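Local coordinates for protein probable thiol peroxidase (Chromobacterium violaceum, PDB 3KEB) that probably belongs to the redoxin family of thioredoxin-like proteins and may act as a peroxidase, an activity not established for it, at residues Val54-Val59 / Leu67-Glu72; Glu72-Leu77 / Leu83-Ile88; Lys121-Leu126 / Ala139-Asp144. All blocks are in the same frame, centred on the assembly; numbering follows the deposited sequence. Where two conformers were deposited one is given.

Interaction 1 of 3, residues Val54-Val59 / Leu67-Glu72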
loop_
_atom_site.group_PDB
_atom_site.type_symbol
_atom_site.label_atom_id
_atom_site.label_comp_id
_atom_site.label_asym_id
_atom_site.label_seq_id
_atom_site.Cartn_x
_atom_site.Cartn_y
_atom_site.Cartn_z
ATOM N N VAL A 54 10.636 -12.284 -3.730
ATOM C CA VAL A 54 9.584 -12.276 -4.693
ATOM C C VAL A 54 8.828 -10.988 -4.543
ATOM O O VAL A 54 8.420 -10.648 -3.421
ATOM C CB VAL A 54 8.581 -13.463 -4.460
ATOM C CG1 VAL A 54 7.395 -13.342 -5.323
ATOM C CG2 VAL A 54 9.269 -14.844 -4.758
ATOM N N THR A 55 8.651 -10.297 -5.662
ATOM C CA THR A 55 7.739 -9.173 -5.730
ATOM C C THR A 55 6.438 -9.690 -6.329
ATOM O O THR A 55 6.433 -10.493 -7.268
ATOM C CB THR A 55 8.315 -8.041 -6.572
ATOM O OG1 THR A 55 8.708 -8.562 -7.883
ATOM C CG2 THR A 55 9.495 -7.406 -5.845
ATOM N N LEU A 56 5.336 -9.325 -5.685
ATOM C CA LEU A 56 3.974 -9.637 -6.167
ATOM C C LEU A 56 3.297 -8.314 -6.411
ATOM O O LEU A 56 3.840 -7.212 -6.009
ATOM C CB LEU A 56 3.183 -10.463 -5.122
ATOM C CG LEU A 56 3.757 -11.771 -4.540
ATOM C CD1 LEU A 56 2.963 -12.239 -3.325
ATOM C CD2 LEU A 56 3.810 -12.829 -5.598
ATOM N N LEU A 57 2.243 -8.327 -7.228
ATOM C CA LEU A 57 1.441 -7.114 -7.375
ATOM C C LEU A 57 0.854 -6.726 -6.048
ATOM O O LEU A 57 0.993 -5.587 -5.484
ATOM C CB LEU A 57 0.355 -7.249 -8.447
ATOM C CG LEU A 57 0.808 -7.409 -9.875
ATOM C CD1 LEU A 57 -0.413 -7.627 -10.827
ATOM C CD2 LEU A 57 1.651 -6.076 -10.278
ATOM N N SER A 58 0.189 -7.694 -5.387
ATOM C CA SER A 58 -0.303 -7.394 -4.127
ATOM C C SER A 58 -0.769 -8.793 -3.476
ATOM O O SER A 58 -0.998 -9.661 -4.240
ATOM C CB SER A 58 -1.627 -6.682 -4.226
ATOM O OG SER A 58 -2.423 -6.760 -2.994
ATOM N N VAL A 59 -0.741 -8.934 -2.171
ATOM C CA VAL A 59 -1.337 -10.102 -1.443
ATOM C C VAL A 59 -2.870 -10.169 -1.533
ATOM O O VAL A 59 -3.475 -11.202 -1.165
ATOM C CB VAL A 59 -0.960 -10.133 0.087
ATOM C CG1 VAL A 59 0.519 -10.371 0.312
ATOM C CG2 VAL A 59 -1.428 -8.849 0.842
ATOM N N LEU A 67 -1.881 -14.292 -4.447
ATOM C CA LEU A 67 -1.814 -15.388 -3.537
ATOM C C LEU A 67 -1.573 -16.730 -4.222
ATOM O O LEU A 67 -0.952 -17.603 -3.621
ATOM C CB LEU A 67 -3.061 -15.460 -2.654
ATOM C CG LEU A 67 -3.146 -14.339 -1.603
ATOM C CD1 LEU A 67 -4.430 -14.684 -0.734
ATOM C CD2 LEU A 67 -1.933 -14.167 -0.712
ATOM N N LEU A 68 -2.060 -16.926 -5.444
ATOM C CA LEU A 68 -1.816 -18.240 -6.109
ATOM C C LEU A 68 -0.341 -18.440 -6.398
ATOM O O LEU A 68 0.233 -19.489 -6.140
ATOM C CB LEU A 68 -2.630 -18.316 -7.394
ATOM C CG LEU A 68 -2.512 -19.556 -8.226
ATOM C CD1 LEU A 68 -3.215 -20.696 -7.473
ATOM C CD2 LEU A 68 -3.200 -19.277 -9.586
ATOM N N LEU A 69 0.293 -17.412 -6.964
ATOM C CA LEU A 69 1.709 -17.463 -7.197
ATOM C C LEU A 69 2.525 -17.606 -5.934
ATOM O O LEU A 69 3.581 -18.291 -5.943
ATOM C CB LEU A 69 2.149 -16.177 -7.887
ATOM C CG LEU A 69 3.658 -16.033 -8.272
ATOM C CD1 LEU A 69 4.106 -17.033 -9.250
ATOM C CD2 LEU A 69 3.918 -14.663 -8.845
ATOM N N LEU A 70 2.092 -16.928 -4.885
ATOM C CA LEU A 70 2.739 -17.092 -3.602
ATOM C C LEU A 70 2.641 -18.554 -3.160
ATOM O O LEU A 70 3.607 -19.090 -2.639
ATOM C CB LEU A 70 2.124 -16.201 -2.528
ATOM C CG LEU A 70 2.807 -16.208 -1.142
ATOM C CD1 LEU A 70 4.344 -15.985 -1.286
ATOM C CD2 LEU A 70 2.183 -15.148 -0.247
ATOM N N ARG A 71 1.453 -19.151 -3.334
ATOM C CA ARG A 71 1.247 -20.510 -2.957
ATOM C C ARG A 71 2.193 -21.465 -3.714
ATOM O O ARG A 71 2.748 -22.427 -3.123
ATOM C CB ARG A 71 -0.216 -20.921 -3.187
ATOM C CG ARG A 71 -0.547 -22.387 -2.770
ATOM C CD ARG A 71 -1.883 -22.912 -3.365
ATOM N NE ARG A 71 -1.713 -23.304 -4.776
ATOM C CZ ARG A 71 -2.717 -23.558 -5.635
ATOM N NH1 ARG A 71 -3.987 -23.457 -5.248
ATOM N NH2 ARG A 71 -2.444 -23.937 -6.878
ATOM N N GLU A 72 2.347 -21.259 -5.018
ATOM C CA GLU A 72 3.208 -22.137 -5.829
ATOM C C GLU A 72 4.674 -22.000 -5.367
ATOM O O GLU A 72 5.453 -22.940 -5.373
ATOM C CB GLU A 72 3.050 -21.779 -7.321
ATOM C CG GLU A 72 1.664 -22.107 -7.799
ATOM C CD GLU A 72 1.327 -23.542 -7.594
ATOM O OE1 GLU A 72 2.010 -24.347 -8.253
ATOM O OE2 GLU A 72 0.433 -23.868 -6.762
#
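L56 meets the helix with both of its methyl branches, and each branch finds a different leucine. CD2 touches CD2 of L69 at 3.7 Å, methyl against methyl, the two side chains slanting across one another. CD1 instead comes against the root of L70, 4.1 Å from its CB, and there the side chains run at about a right angle. The fork of L56 therefore spans two successive residues of the helix. L69 carries its CG opposite the backbone N (chi1 -178°), which turns its branched end toward the loop, where CD2 meets L56. The third meeting is of another kind. L67, at the start of the helix, lays its branched end against the main chain of V59, with CG 3.2 Å from the V59 carbonyl O, a close van der Waals approach; CD2 of L67 also lies 4.2 Å from CB of V59. Behind this first shell, D91 holds the turn that places V59, taking hydrogen bonds from S58 OG and the V59 backbone N. F161 and F162 cover L69, V87 and T89 lie beside L56, and L96 and A99 of helix 93-103 back V59. Away from the contact, R71 and E72 form a salt bridge within the helix. The whole is the first half of a beta-alpha-beta crossover, where the chain leaves strand 51-55 and turns through a loop into helix 67-77, as in the thioredoxin fold.

Interaction 2 of 3, residues Glu72-Leu77 / Leu83-Ile88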
loop_
_atom_site.group_PDB
_atom_site.type_symbol
_atom_site.label_atom_id
_atom_site.label_comp_id
_atom_site.label_asym_id
_atom_site.label_seq_id
_atom_site.Cartn_x
_atom_site.Cartn_y
_atom_site.Cartn_z
ATOM N N GLU A 72 2.347 -21.259 -5.018
ATOM C CA GLU A 72 3.208 -22.137 -5.829
ATOM C C GLU A 72 4.674 -22.000 -5.367
ATOM O O GLU A 72 5.453 -22.940 -5.373
ATOM C CB GLU A 72 3.050 -21.779 -7.321
ATOM C CG GLU A 72 1.664 -22.107 -7.799
ATOM C CD GLU A 72 1.327 -23.542 -7.594
ATOM O OE1 GLU A 72 2.010 -24.347 -8.253
ATOM O OE2 GLU A 72 0.433 -23.868 -6.762
ATOM N N THR A 73 5.022 -20.810 -4.968
ATOM C CA THR A 73 6.377 -20.508 -4.485
ATOM C C THR A 73 6.579 -21.193 -3.108
ATOM O O THR A 73 7.631 -21.776 -2.886
ATOM C CB THR A 73 6.598 -18.985 -4.316
ATOM O OG1 THR A 73 6.381 -18.292 -5.554
ATOM C CG2 THR A 73 8.057 -18.680 -3.852
ATOM N N ARG A 74 5.601 -21.113 -2.211
ATOM C CA ARG A 74 5.655 -21.843 -0.931
ATOM C C ARG A 74 5.800 -23.343 -1.170
ATOM O O ARG A 74 6.616 -24.020 -0.518
ATOM C CB ARG A 74 4.401 -21.587 -0.076
ATOM C CG ARG A 74 4.300 -20.152 0.365
ATOM C CD ARG A 74 3.116 -19.842 1.313
ATOM N NE ARG A 74 1.783 -19.855 0.699
ATOM C CZ ARG A 74 0.848 -20.765 0.963
ATOM N NH1 ARG A 74 -0.324 -20.700 0.355
ATOM N NH2 ARG A 74 1.102 -21.771 1.808
ATOM N N ARG A 75 5.013 -23.885 -2.107
ATOM C CA ARG A 75 5.099 -25.286 -2.423
ATOM C C ARG A 75 6.488 -25.689 -2.963
ATOM O O ARG A 75 7.052 -26.732 -2.555
ATOM C CB ARG A 75 3.995 -25.745 -3.386
ATOM C CG ARG A 75 2.628 -25.844 -2.685
ATOM C CD ARG A 75 1.510 -25.948 -3.688
ATOM N NE ARG A 75 0.182 -26.083 -3.070
ATOM C CZ ARG A 75 -0.912 -26.386 -3.758
ATOM N NH1 ARG A 75 -0.827 -26.610 -5.076
ATOM N NH2 ARG A 75 -2.082 -26.502 -3.136
ATOM N N PHE A 76 7.046 -24.881 -3.858
ATOM C CA PHE A 76 8.395 -25.127 -4.355
ATOM C C PHE A 76 9.361 -25.244 -3.189
ATOM O O PHE A 76 10.206 -26.138 -3.153
ATOM C CB PHE A 76 8.825 -23.940 -5.185
ATOM C CG PHE A 76 10.246 -23.961 -5.538
ATOM C CD1 PHE A 76 10.735 -24.954 -6.397
ATOM C CD2 PHE A 76 11.095 -22.995 -5.051
ATOM C CE1 PHE A 76 12.074 -24.974 -6.728
ATOM C CE2 PHE A 76 12.454 -23.014 -5.390
ATOM C CZ PHE A 76 12.915 -23.988 -6.252
ATOM N N LEU A 77 9.250 -24.306 -2.258
ATOM C CA LEU A 77 10.159 -24.207 -1.113
ATOM C C LEU A 77 9.970 -25.312 -0.069
ATOM O O LEU A 77 10.807 -25.453 0.842
ATOM C CB LEU A 77 10.060 -22.832 -0.459
ATOM C CG LEU A 77 10.596 -21.615 -1.163
ATOM C CD1 LEU A 77 10.242 -20.371 -0.373
ATOM C CD2 LEU A 77 12.079 -21.774 -1.348
ATOM N N LEU A 83 15.905 -21.706 2.709
ATOM C CA LEU A 83 15.815 -20.568 1.853
ATOM C C LEU A 83 14.724 -19.661 2.430
ATOM O O LEU A 83 13.535 -20.092 2.530
ATOM C CB LEU A 83 15.473 -21.061 0.459
ATOM C CG LEU A 83 16.104 -20.425 -0.774
ATOM C CD1 LEU A 83 17.603 -20.588 -0.755
ATOM C CD2 LEU A 83 15.516 -21.047 -2.037
ATOM N N LYS A 84 15.109 -18.463 2.803
ATOM C CA LYS A 84 14.195 -17.485 3.412
ATOM C C LYS A 84 13.381 -16.782 2.313
ATOM O O LYS A 84 13.956 -16.062 1.468
ATOM C CB LYS A 84 14.968 -16.450 4.252
ATOM C CG LYS A 84 14.159 -15.347 4.846
ATOM C CD LYS A 84 13.138 -15.873 5.885
ATOM C CE LYS A 84 12.268 -14.785 6.525
ATOM N NZ LYS A 84 11.459 -15.411 7.609
ATOM N N LEU A 85 12.073 -16.957 2.366
ATOM C CA LEU A 85 11.151 -16.339 1.415
ATOM C C LEU A 85 10.823 -14.935 1.916
ATOM O O LEU A 85 10.326 -14.761 3.078
ATOM C CB LEU A 85 9.869 -17.170 1.298
ATOM C CG LEU A 85 8.830 -16.617 0.294
ATOM C CD1 LEU A 85 9.477 -16.344 -1.086
ATOM C CD2 LEU A 85 7.661 -17.494 0.153
ATOM N N ILE A 86 11.164 -13.948 1.086
ATOM C CA ILE A 86 10.938 -12.518 1.357
ATOM C C ILE A 86 9.999 -11.963 0.238
ATOM O O ILE A 86 10.390 -11.874 -0.938
ATOM C CB ILE A 86 12.241 -11.698 1.370
ATOM C CG1 ILE A 86 13.206 -12.254 2.445
ATOM C CG2 ILE A 86 11.930 -10.241 1.654
ATOM C CD1 ILE A 86 14.635 -11.682 2.355
ATOM N N VAL A 87 8.766 -11.642 0.622
ATOM C CA VAL A 87 7.756 -11.125 -0.293
ATOM C C VAL A 87 7.726 -9.610 -0.133
ATOM O O VAL A 87 7.635 -9.096 0.989
ATOM C CB VAL A 87 6.377 -11.726 0.001
ATOM C CG1 VAL A 87 5.259 -11.029 -0.817
ATOM C CG2 VAL A 87 6.380 -13.241 -0.261
ATOM N N ILE A 88 7.794 -8.889 -1.257
ATOM C CA ILE A 88 7.804 -7.443 -1.267
ATOM C C ILE A 88 6.661 -6.972 -2.161
ATOM O O ILE A 88 6.518 -7.462 -3.309
ATOM C CB ILE A 88 9.142 -6.846 -1.764
ATOM C CG1 ILE A 88 10.295 -7.392 -0.889
ATOM C CG2 ILE A 88 9.093 -5.275 -1.769
ATOM C CD1 ILE A 88 11.705 -7.040 -1.366
#
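L77 holds its CG opposite the carbonyl carbon and beside the backbone N (chi1 -71°), whereas L85 holds its CG opposite the backbone N (chi1 -179°), and this pairing brings CD1 of L77 against L85, and CD2 to L83 just before the strand. CD1 of L77 reaches CB of L85 at 3.6 Å and also lies against its CD2, so one methyl rests along the flank of L85 as the two side chains cross at a slant. CD2 of L77 meets CD2 of L83 at 3.6 Å, with these two side chains nearly perpendicular; this second meeting is tentative, because L83 adopts two conformers and the contact belongs to one of them. One leucine of the helix thus straddles two leucines that stand two positions apart. Helix 67-77 and strand 84-89 are the second and third elements of a right-handed beta-alpha-beta unit in this thioredoxin-like domain; the chain doubles back between them, and the axes of 72-77 and 84-88 run almost antiparallel, at 169° and 10.3 Å. One helical turn before L77, T73 offers its methyl: CG2 stands 3.9 Å from CD1 of L85. Its OG1 is hydrogen-bonded to the backbone O of L69, and so the residue turns carbon to the sheet while its polar atom is satisfied within the helix. L52, on the neighbouring strand 51-55, packs on both T73 and L77, and F164 of helix 164-177 covers T73, and its ring meets that of F76.

Interaction 3 of 3, residues Lys121-Leu126 / Ala139-Asp144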
loop_
_atom_site.group_PDB
_atom_site.type_symbol
_atom_site.label_atom_id
_atom_site.label_comp_id
_atom_site.label_asym_id
_atom_site.label_seq_id
_atom_site.Cartn_x
_atom_site.Cartn_y
_atom_site.Cartn_z
ATOM N N LYS A 121 12.467 1.289 -8.632
ATOM C CA LYS A 121 13.367 1.520 -9.722
ATOM C C LYS A 121 14.678 0.783 -9.480
ATOM O O LYS A 121 15.252 0.202 -10.407
ATOM C CB LYS A 121 13.590 3.009 -9.915
ATOM C CG LYS A 121 14.407 3.318 -11.162
ATOM C CD LYS A 121 14.005 4.694 -11.756
ATOM C CE LYS A 121 14.785 4.965 -13.042
ATOM N NZ LYS A 121 14.624 6.383 -13.510
ATOM N N ARG A 122 15.140 0.768 -8.222
ATOM C CA ARG A 122 16.421 0.192 -7.852
ATOM C C ARG A 122 16.460 -1.317 -8.093
ATOM O O ARG A 122 17.525 -1.867 -8.262
ATOM C CB ARG A 122 16.770 0.516 -6.361
ATOM C CG ARG A 122 17.182 2.020 -6.090
ATOM C CD ARG A 122 17.391 2.445 -4.565
ATOM N NE ARG A 122 18.176 1.514 -3.754
ATOM C CZ ARG A 122 19.494 1.309 -3.847
ATOM N NH1 ARG A 122 20.248 1.991 -4.709
ATOM N NH2 ARG A 122 20.068 0.428 -3.050
ATOM N N TYR A 123 15.285 -1.985 -8.053
ATOM C CA TYR A 123 15.162 -3.438 -8.280
ATOM C C TYR A 123 14.584 -3.760 -9.675
ATOM O O TYR A 123 14.369 -4.917 -9.996
ATOM C CB TYR A 123 14.318 -4.105 -7.198
ATOM C CG TYR A 123 15.186 -4.643 -6.059
ATOM C CD1 TYR A 123 15.802 -3.793 -5.187
ATOM C CD2 TYR A 123 15.414 -6.014 -5.908
ATOM C CE1 TYR A 123 16.626 -4.243 -4.179
ATOM C CE2 TYR A 123 16.212 -6.488 -4.860
ATOM C CZ TYR A 123 16.825 -5.606 -4.014
ATOM O OH TYR A 123 17.641 -6.050 -2.994
ATOM N N GLY A 124 14.403 -2.736 -10.508
ATOM C CA GLY A 124 13.879 -2.947 -11.887
ATOM C C GLY A 124 12.474 -3.523 -11.989
ATOM O O GLY A 124 12.180 -4.371 -12.864
ATOM N N VAL A 125 11.598 -3.063 -11.098
ATOM C CA VAL A 125 10.229 -3.596 -11.041
ATOM C C VAL A 125 9.202 -2.479 -11.031
ATOM O O VAL A 125 8.039 -2.709 -10.675
ATOM C CB VAL A 125 10.052 -4.593 -9.862
ATOM C CG1 VAL A 125 10.891 -5.913 -10.043
ATOM C CG2 VAL A 125 10.336 -3.977 -8.459
ATOM N N LEU A 126 9.622 -1.285 -11.425
ATOM C CA LEU A 126 8.733 -0.123 -11.449
ATOM C C LEU A 126 7.764 -0.146 -12.643
ATOM O O LEU A 126 8.201 -0.172 -13.771
ATOM C CB LEU A 126 9.548 1.182 -11.495
ATOM C CG LEU A 126 8.768 2.535 -11.580
ATOM C CD1 LEU A 126 7.847 2.660 -10.357
ATOM C CD2 LEU A 126 9.697 3.742 -11.743
ATOM N N ALA A 139 8.400 -10.596 -9.870
ATOM C CA ALA A 139 9.771 -11.041 -10.113
ATOM C C ALA A 139 10.251 -11.949 -8.993
ATOM O O ALA A 139 9.636 -12.061 -7.899
ATOM C CB ALA A 139 10.718 -9.824 -10.318
ATOM N N ILE A 140 11.264 -12.723 -9.318
ATOM C CA ILE A 140 11.835 -13.631 -8.343
ATOM C C ILE A 140 13.296 -13.531 -8.420
ATOM O O ILE A 140 13.844 -13.435 -9.518
ATOM C CB ILE A 140 11.375 -15.107 -8.531
ATOM C CG1 ILE A 140 11.907 -15.986 -7.404
ATOM C CG2 ILE A 140 11.792 -15.711 -9.923
ATOM C CD1 ILE A 140 11.090 -17.365 -7.303
ATOM N N ILE A 141 13.942 -13.559 -7.261
ATOM C CA ILE A 141 15.414 -13.506 -7.193
ATOM C C ILE A 141 15.929 -14.423 -6.120
ATOM O O ILE A 141 15.561 -14.299 -4.960
ATOM C CB ILE A 141 15.912 -12.098 -6.819
ATOM C CG1 ILE A 141 15.400 -11.050 -7.788
ATOM C CG2 ILE A 141 17.478 -12.042 -6.748
ATOM C CD1 ILE A 141 15.705 -9.609 -7.353
ATOM N N LEU A 142 16.753 -15.380 -6.523
ATOM C CA LEU A 142 17.435 -16.287 -5.616
ATOM C C LEU A 142 18.825 -15.705 -5.345
ATOM O O LEU A 142 19.628 -15.493 -6.282
ATOM C CB LEU A 142 17.604 -17.663 -6.248
ATOM C CG LEU A 142 18.461 -18.680 -5.516
ATOM C CD1 LEU A 142 17.814 -19.104 -4.189
ATOM C CD2 LEU A 142 18.800 -19.875 -6.483
ATOM N N ALA A 143 19.110 -15.508 -4.052
ATOM C CA ALA A 143 20.422 -14.972 -3.588
ATOM C C ALA A 143 20.957 -15.835 -2.470
ATOM O O ALA A 143 20.184 -16.412 -1.673
ATOM C CB ALA A 143 20.305 -13.511 -3.112
ATOM N N ASP A 144 22.269 -15.982 -2.430
ATOM C CA ASP A 144 22.900 -16.718 -1.341
ATOM C C ASP A 144 23.043 -15.877 -0.066
ATOM O O ASP A 144 22.589 -14.734 -0.005
ATOM C CB ASP A 144 24.221 -17.319 -1.800
ATOM C CG ASP A 144 25.241 -16.299 -2.233
ATOM O OD1 ASP A 144 25.214 -15.147 -1.748
ATOM O OD2 ASP A 144 26.114 -16.711 -3.054
#
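I141 rises from its strand toward segment 121-126, but its CB and both atoms branching from it, CG1 and CG2, stay clear of that segment. CG1 stands opposite the carbonyl carbon (chi1 -57°) and extends the chain (chi2 172°), with V149 among the neighbours of the side chain. At the tip, CD1 makes the contact: it arrives at the edge of the Y123 ring, close to the ring plane, 3.9 Å from CD2 and 4.0 Å from CE2. The methyl therefore abuts two neighbouring edge carbons and does not lie over a face, and the two side chains slant across each other. The ring continues past this point to its hydroxyl, where OH is hydrogen-bonded to the backbone O of P29; F119 stacks on the ring. Y123 is the first residue to leave helix 119-122, which ends in a Schellman motif: G124, with positive phi, is its C-prime residue, its N hydrogen-bonded to the O of K121 and the N of V125 to the O of H120. The same turn delivers V125, whose CG1 meets CB of A139 at 3.9 Å, a small contact between methyl groups. A139 and I141, two residues apart, face the turn together, while I140 points to the other side of the sheet, where V54, F162 and I167 receive it. The backbone of V125 is hydrogen-bonded to S137, just ahead of strand 139-143.

The three contacts follow one another along the chain and gather on a single mixed sheet. Interactions 1 and 2 lie about 9 Å apart between centres, share E72 and use successive parts of helix 67-77; together they seat that helix over neighbouring strands 51-55 and 84-89, which are joined by probable hydrogen bonds between V54 and both I86 and I88. The centre of interaction 3 is about 14 Å from each of theirs, on the opposite face of the sheet from helix 67-77. Its strand 139-143 runs antiparallel to 51-55, through a probable hydrogen bond from T55 N to A139 O. Strand 51-55 thus lies between 84-89 and 139-143 and joins the crossover to the later strands.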